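Long-range contacts in piwi domain-containing protein (Vanderwaltozyma polyspora, PDB 5THE), which probably binds RNA, this chain being the C-terminal, Piwi-containing lobe of a budding yeast Argonaute: residues P28-D33 with V424-I429; D436-S441 with P451-C456. All coordinates share one frame; numbering follows the deposited sequence.

Contact 1: residues P28-D33 with V424-I429; sequences PSRILD and VVDRGI
Arg30 and Asp426 form a salt bridge beside a short antiparallel strand pairing, with NH2 of Arg30 3.2 Å from OD1 of Asp426. The oxygen lies at the edge of the guanidinium, near its plane, yet the nitrogen stands above the carboxylate, 59° out of that plane. A bend at chi3 (-69°) folds the arginine chain back toward the partner strand. Gln469 of helix 465-475 bonds both groups, while Lys14 O takes Arg30 NH1 and Gly12 N holds Asp426 OD2. A leucine in place of Arg30 would probably leave Asp426 without its charged mate and Lys14 O without this donor. Val424 splits its methyls: CG1, anti to the backbone N (chi1 -173°), sits 3.7 Å from Arg30 NH2, whereas CG2 turns to Leu32 and presses on its CG at a tight 3.5 Å. On the other face, Ser29 CB meets Val425 CG2 at 3.7 Å. Two backbone bonds set the register, Arg30 N to Val424 O (2.9 Å) and Val424 N to Arg30 O (2.6 Å). Just past strand 423-425, a water links Pro28 O to Asp426 N. Through this antiparallel hydrogen-bonded pair the N-terminal hairpin of strands 16-22 and 25-31 extends beta structure of the Piwi domain.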
# COMPACT_ATOMS: atom_id res chain seq x y z
N PRO A 28 -12.70 4.24 -27.80
CA PRO A 28 -12.05 2.93 -27.88
C PRO A 28 -11.31 2.62 -26.59
O PRO A 28 -10.69 3.50 -25.98
CB PRO A 28 -11.08 3.07 -29.07
CG PRO A 28 -10.73 4.49 -29.07
CD PRO A 28 -11.99 5.23 -28.64
N SER A 29 -11.40 1.37 -26.16
CA SER A 29 -10.61 0.90 -25.04
C SER A 29 -9.90 -0.38 -25.44
O SER A 29 -10.28 -1.07 -26.38
CB SER A 29 -11.49 0.63 -23.80
OG SER A 29 -12.13 -0.63 -23.92
N ARG A 30 -8.85 -0.69 -24.68
CA ARG A 30 -8.22 -2.00 -24.75
C ARG A 30 -8.24 -2.62 -23.36
O ARG A 30 -8.09 -1.91 -22.36
CB ARG A 30 -6.79 -1.91 -25.30
CG ARG A 30 -6.73 -1.39 -26.73
CD ARG A 30 -5.31 -0.95 -27.10
NE ARG A 30 -4.93 0.25 -26.37
CZ ARG A 30 -4.08 0.28 -25.35
NH1 ARG A 30 -3.52 -0.85 -24.93
NH2 ARG A 30 -3.80 1.43 -24.73
N ILE A 31 -8.48 -3.91 -23.29
CA ILE A 31 -8.48 -4.61 -22.01
C ILE A 31 -7.19 -5.40 -21.93
O ILE A 31 -6.97 -6.32 -22.73
CB ILE A 31 -9.72 -5.49 -21.85
CG1 ILE A 31 -10.97 -4.64 -22.01
CG2 ILE A 31 -9.75 -6.18 -20.48
CD1 ILE A 31 -12.22 -5.45 -22.27
N LEU A 32 -6.32 -5.02 -21.00
CA LEU A 32 -5.07 -5.72 -20.76
C LEU A 32 -5.30 -7.01 -19.98
O LEU A 32 -6.20 -7.12 -19.15
CB LEU A 32 -4.09 -4.83 -19.99
CG LEU A 32 -3.67 -3.53 -20.70
CD1 LEU A 32 -2.57 -2.81 -19.92
CD2 LEU A 32 -3.20 -3.81 -22.12
N ASP A 33 -4.46 -8.01 -20.27
CA ASP A 33 -4.54 -9.26 -19.53
C ASP A 33 -4.03 -9.08 -18.10
O ASP A 33 -3.21 -8.20 -17.82
CB ASP A 33 -3.75 -10.35 -20.25
CG ASP A 33 -4.32 -10.69 -21.62
OD1 ASP A 33 -5.56 -10.63 -21.79
OD2 ASP A 33 -3.53 -10.99 -22.53
N VAL A 424 -8.06 -0.18 -20.44
CA VAL A 424 -7.21 0.98 -20.65
C VAL A 424 -7.88 1.87 -21.68
O VAL A 424 -8.38 1.38 -22.70
CB VAL A 424 -5.80 0.60 -21.14
CG1 VAL A 424 -4.90 1.86 -21.18
CG2 VAL A 424 -5.20 -0.45 -20.25
N VAL A 425 -7.86 3.17 -21.43
CA VAL A 425 -8.27 4.17 -22.40
C VAL A 425 -7.12 5.17 -22.47
O VAL A 425 -6.81 5.83 -21.47
CB VAL A 425 -9.59 4.85 -22.01
CG1 VAL A 425 -9.90 6.01 -22.96
CG2 VAL A 425 -10.73 3.84 -22.03
N ASP A 426 -6.44 5.24 -23.62
CA ASP A 426 -5.44 6.29 -23.79
C ASP A 426 -5.68 7.07 -25.08
O ASP A 426 -4.76 7.71 -25.59
CB ASP A 426 -4.01 5.73 -23.72
CG ASP A 426 -3.65 4.77 -24.86
OD1 ASP A 426 -4.52 4.37 -25.67
OD2 ASP A 426 -2.46 4.40 -24.95
N ARG A 427 -6.90 7.04 -25.61
CA ARG A 427 -7.27 7.84 -26.76
C ARG A 427 -8.61 8.52 -26.50
O ARG A 427 -9.40 8.06 -25.68
CB ARG A 427 -7.36 6.97 -28.03
CG ARG A 427 -6.01 6.52 -28.53
CD ARG A 427 -6.18 5.80 -29.80
NE ARG A 427 -4.96 5.14 -30.24
CZ ARG A 427 -4.08 5.68 -31.07
NH1 ARG A 427 -4.27 6.91 -31.53
NH2 ARG A 427 -3.01 4.99 -31.44
N GLY A 428 -8.83 9.64 -27.19
CA GLY A 428 -10.13 10.29 -27.18
C GLY A 428 -10.35 11.22 -26.00
O GLY A 428 -10.55 12.42 -26.18
N ILE A 429 -10.32 10.69 -24.77
CA ILE A 429 -10.54 11.53 -23.60
C ILE A 429 -9.24 11.91 -22.92
O ILE A 429 -9.27 12.62 -21.92
CB ILE A 429 -11.48 10.85 -22.59
CG1 ILE A 429 -10.91 9.49 -22.17
CG2 ILE A 429 -12.89 10.69 -23.20
CD1 ILE A 429 -11.61 8.89 -20.96
O HOH W 1 -7.91 3.99 -25.91

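Contact 2: residues D436-S441 with P451-C456; sequences DFFIQS and PCHYWC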
# COMPACT_ATOMS: atom_id res chain seq x y z
N ASP A 436 -0.65 10.58 -20.93
CA ASP A 436 -1.60 10.11 -19.93
C ASP A 436 -2.46 8.97 -20.47
O ASP A 436 -2.58 8.74 -21.68
CB ASP A 436 -2.48 11.26 -19.39
CG ASP A 436 -3.51 11.75 -20.42
OD1 ASP A 436 -3.16 11.91 -21.60
OD2 ASP A 436 -4.66 11.99 -20.02
N PHE A 437 -3.02 8.21 -19.53
CA PHE A 437 -3.89 7.09 -19.87
C PHE A 437 -4.72 6.76 -18.64
O PHE A 437 -4.35 7.08 -17.51
CB PHE A 437 -3.10 5.87 -20.37
CG PHE A 437 -1.98 5.45 -19.47
CD1 PHE A 437 -2.21 4.62 -18.38
CD2 PHE A 437 -0.68 5.86 -19.73
CE1 PHE A 437 -1.18 4.23 -17.56
CE2 PHE A 437 0.37 5.47 -18.90
CZ PHE A 437 0.12 4.66 -17.81
N PHE A 438 -5.88 6.16 -18.89
CA PHE A 438 -6.73 5.64 -17.83
C PHE A 438 -6.59 4.13 -17.78
O PHE A 438 -6.50 3.49 -18.83
CB PHE A 438 -8.21 5.98 -18.05
CG PHE A 438 -8.54 7.44 -17.97
CD1 PHE A 438 -8.38 8.26 -19.07
CD2 PHE A 438 -9.08 7.96 -16.80
CE1 PHE A 438 -8.72 9.60 -19.00
CE2 PHE A 438 -9.43 9.31 -16.73
CZ PHE A 438 -9.25 10.12 -17.83
N ILE A 439 -6.59 3.57 -16.58
CA ILE A 439 -6.77 2.13 -16.43
C ILE A 439 -7.77 1.90 -15.30
O ILE A 439 -7.65 2.49 -14.22
CB ILE A 439 -5.46 1.37 -16.13
CG1 ILE A 439 -4.38 1.67 -17.17
CG2 ILE A 439 -5.73 -0.12 -16.14
CD1 ILE A 439 -3.03 0.97 -16.90
N GLN A 440 -8.77 1.08 -15.56
CA GLN A 440 -9.67 0.63 -14.51
C GLN A 440 -9.22 -0.79 -14.22
O GLN A 440 -9.55 -1.72 -14.95
CB GLN A 440 -11.13 0.71 -14.96
CG GLN A 440 -12.13 0.36 -13.90
CD GLN A 440 -13.51 0.93 -14.23
OE1 GLN A 440 -13.61 1.98 -14.86
NE2 GLN A 440 -14.56 0.22 -13.84
N SER A 441 -8.40 -0.95 -13.18
CA SER A 441 -7.68 -2.19 -12.97
C SER A 441 -8.45 -3.19 -12.12
O SER A 441 -8.11 -4.38 -12.11
CB SER A 441 -6.33 -1.88 -12.31
OG SER A 441 -6.54 -0.95 -11.24
N PRO A 451 -12.06 4.74 -12.82
CA PRO A 451 -10.74 4.43 -13.35
C PRO A 451 -9.67 5.30 -12.71
O PRO A 451 -9.93 6.38 -12.18
CB PRO A 451 -10.89 4.72 -14.85
CG PRO A 451 -11.97 5.81 -14.91
CD PRO A 451 -12.89 5.54 -13.75
N CYS A 452 -8.43 4.81 -12.75
CA CYS A 452 -7.30 5.63 -12.32
C CYS A 452 -6.76 6.39 -13.52
O CYS A 452 -6.64 5.83 -14.62
CB CYS A 452 -6.19 4.78 -11.70
SG CYS A 452 -4.83 5.78 -11.03
N HIS A 453 -6.49 7.67 -13.31
CA HIS A 453 -5.89 8.52 -14.34
C HIS A 453 -4.39 8.64 -14.07
O HIS A 453 -3.98 9.13 -13.01
CB HIS A 453 -6.56 9.90 -14.36
CG HIS A 453 -6.35 10.65 -15.64
ND1 HIS A 453 -6.96 11.85 -15.91
CD2 HIS A 453 -5.58 10.37 -16.72
CE1 HIS A 453 -6.59 12.28 -17.11
NE2 HIS A 453 -5.75 11.40 -17.62
N TYR A 454 -3.58 8.17 -15.02
CA TYR A 454 -2.13 8.14 -14.89
C TYR A 454 -1.51 9.16 -15.83
O TYR A 454 -1.97 9.34 -16.96
CB TYR A 454 -1.56 6.77 -15.27
CG TYR A 454 -1.99 5.59 -14.45
CD1 TYR A 454 -3.17 4.90 -14.75
CD2 TYR A 454 -1.20 5.11 -13.42
CE1 TYR A 454 -3.55 3.79 -14.01
CE2 TYR A 454 -1.56 4.01 -12.68
CZ TYR A 454 -2.74 3.34 -12.98
OH TYR A 454 -3.10 2.22 -12.24
N TRP A 455 -0.42 9.76 -15.38
CA TRP A 455 0.42 10.58 -16.24
C TRP A 455 1.87 10.16 -16.08
O TRP A 455 2.38 10.11 -14.96
CB TRP A 455 0.27 12.07 -15.91
CG TRP A 455 -1.15 12.57 -15.88
CD1 TRP A 455 -2.13 12.25 -14.96
CD2 TRP A 455 -1.73 13.51 -16.77
NE1 TRP A 455 -3.29 12.93 -15.25
CE2 TRP A 455 -3.07 13.72 -16.35
CE3 TRP A 455 -1.25 14.21 -17.88
CZ2 TRP A 455 -3.93 14.58 -17.02
CZ3 TRP A 455 -2.12 15.07 -18.54
CH2 TRP A 455 -3.44 15.25 -18.11
N CYS A 456 2.53 9.85 -17.19
CA CYS A 456 3.98 9.80 -17.16
C CYS A 456 4.49 11.23 -17.26
O CYS A 456 4.36 11.88 -18.30
CB CYS A 456 4.54 8.94 -18.29
SG CYS A 456 6.37 8.88 -18.24
O HOH W 2 -5.59 1.28 -12.64
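His453 donates NE2-H to OD2 of Asp436 over 2.7 Å, a His-carboxylate hydrogen bond that is nearly straight at 166°. The carboxylate oxygen lies in the imidazole plane and uses its anti lone pair, the one facing away from OD1. Phe438 covers one face of the imidazole in a face-to-face stack, ring centroids 3.9 Å apart, and the indole NE1 of Trp455 lies over the opposite face. Asp436 has CG between its backbone N and carbonyl carbon (chi1 71°), which turns OD2 to the histidine while CB rests on the tryptophan, 3.7 Å from the centroid of the six-membered ring. On the other side of the strands, Tyr454 CB sits over the Phe437 ring, 3.4 Å from CE1, and CE1 of Tyr454 reaches Ile439 CB at 3.7 Å. Tyr454 OH ends on a water, 2.7 Å away, that also bonds Ser441 OG. Phe437 with Tyr454 and Ile439 with Cys452 each exchange two backbone hydrogen bonds, setting the register of the antiparallel beta hairpin of strands 435-440 and 452-459 within the Piwi domain. Farther out, Arg8 and Ser431 N bind Asp436 OD1, and Phe351 meets Trp455 edge-to-face. With both carboxylate oxygens held and both imidazole faces lined by rings, the histidine probably has little freedom to turn, and Arg8 probably offsets the carboxylate's negative charge.

How the contacts relate
Both contacts are largely buried and share one run of strands: 25-31 pairs with 423-425, 423-425 with 435-440, and 435-440 with 452-459. Contact 1 lies farther from the chain's centre, about 25 Å against about 18 Å between centres, and has exposed residues at Pro28 and Arg427; contact 2 has none. They meet where Val425 O lies 2.8 Å from Phe438 N, a probable hydrogen bond. Contact 1 has 390 residues between its segments, whereas contact 2 joins the strands of one hairpin. The outer pairing relies on a salt bridge and small aliphatic groups, the inner one on stacked aromatic rings round a His-carboxylate hydrogen bond. Gln469 touches both, bonding Arg30 and Asp426 and packing against Phe437.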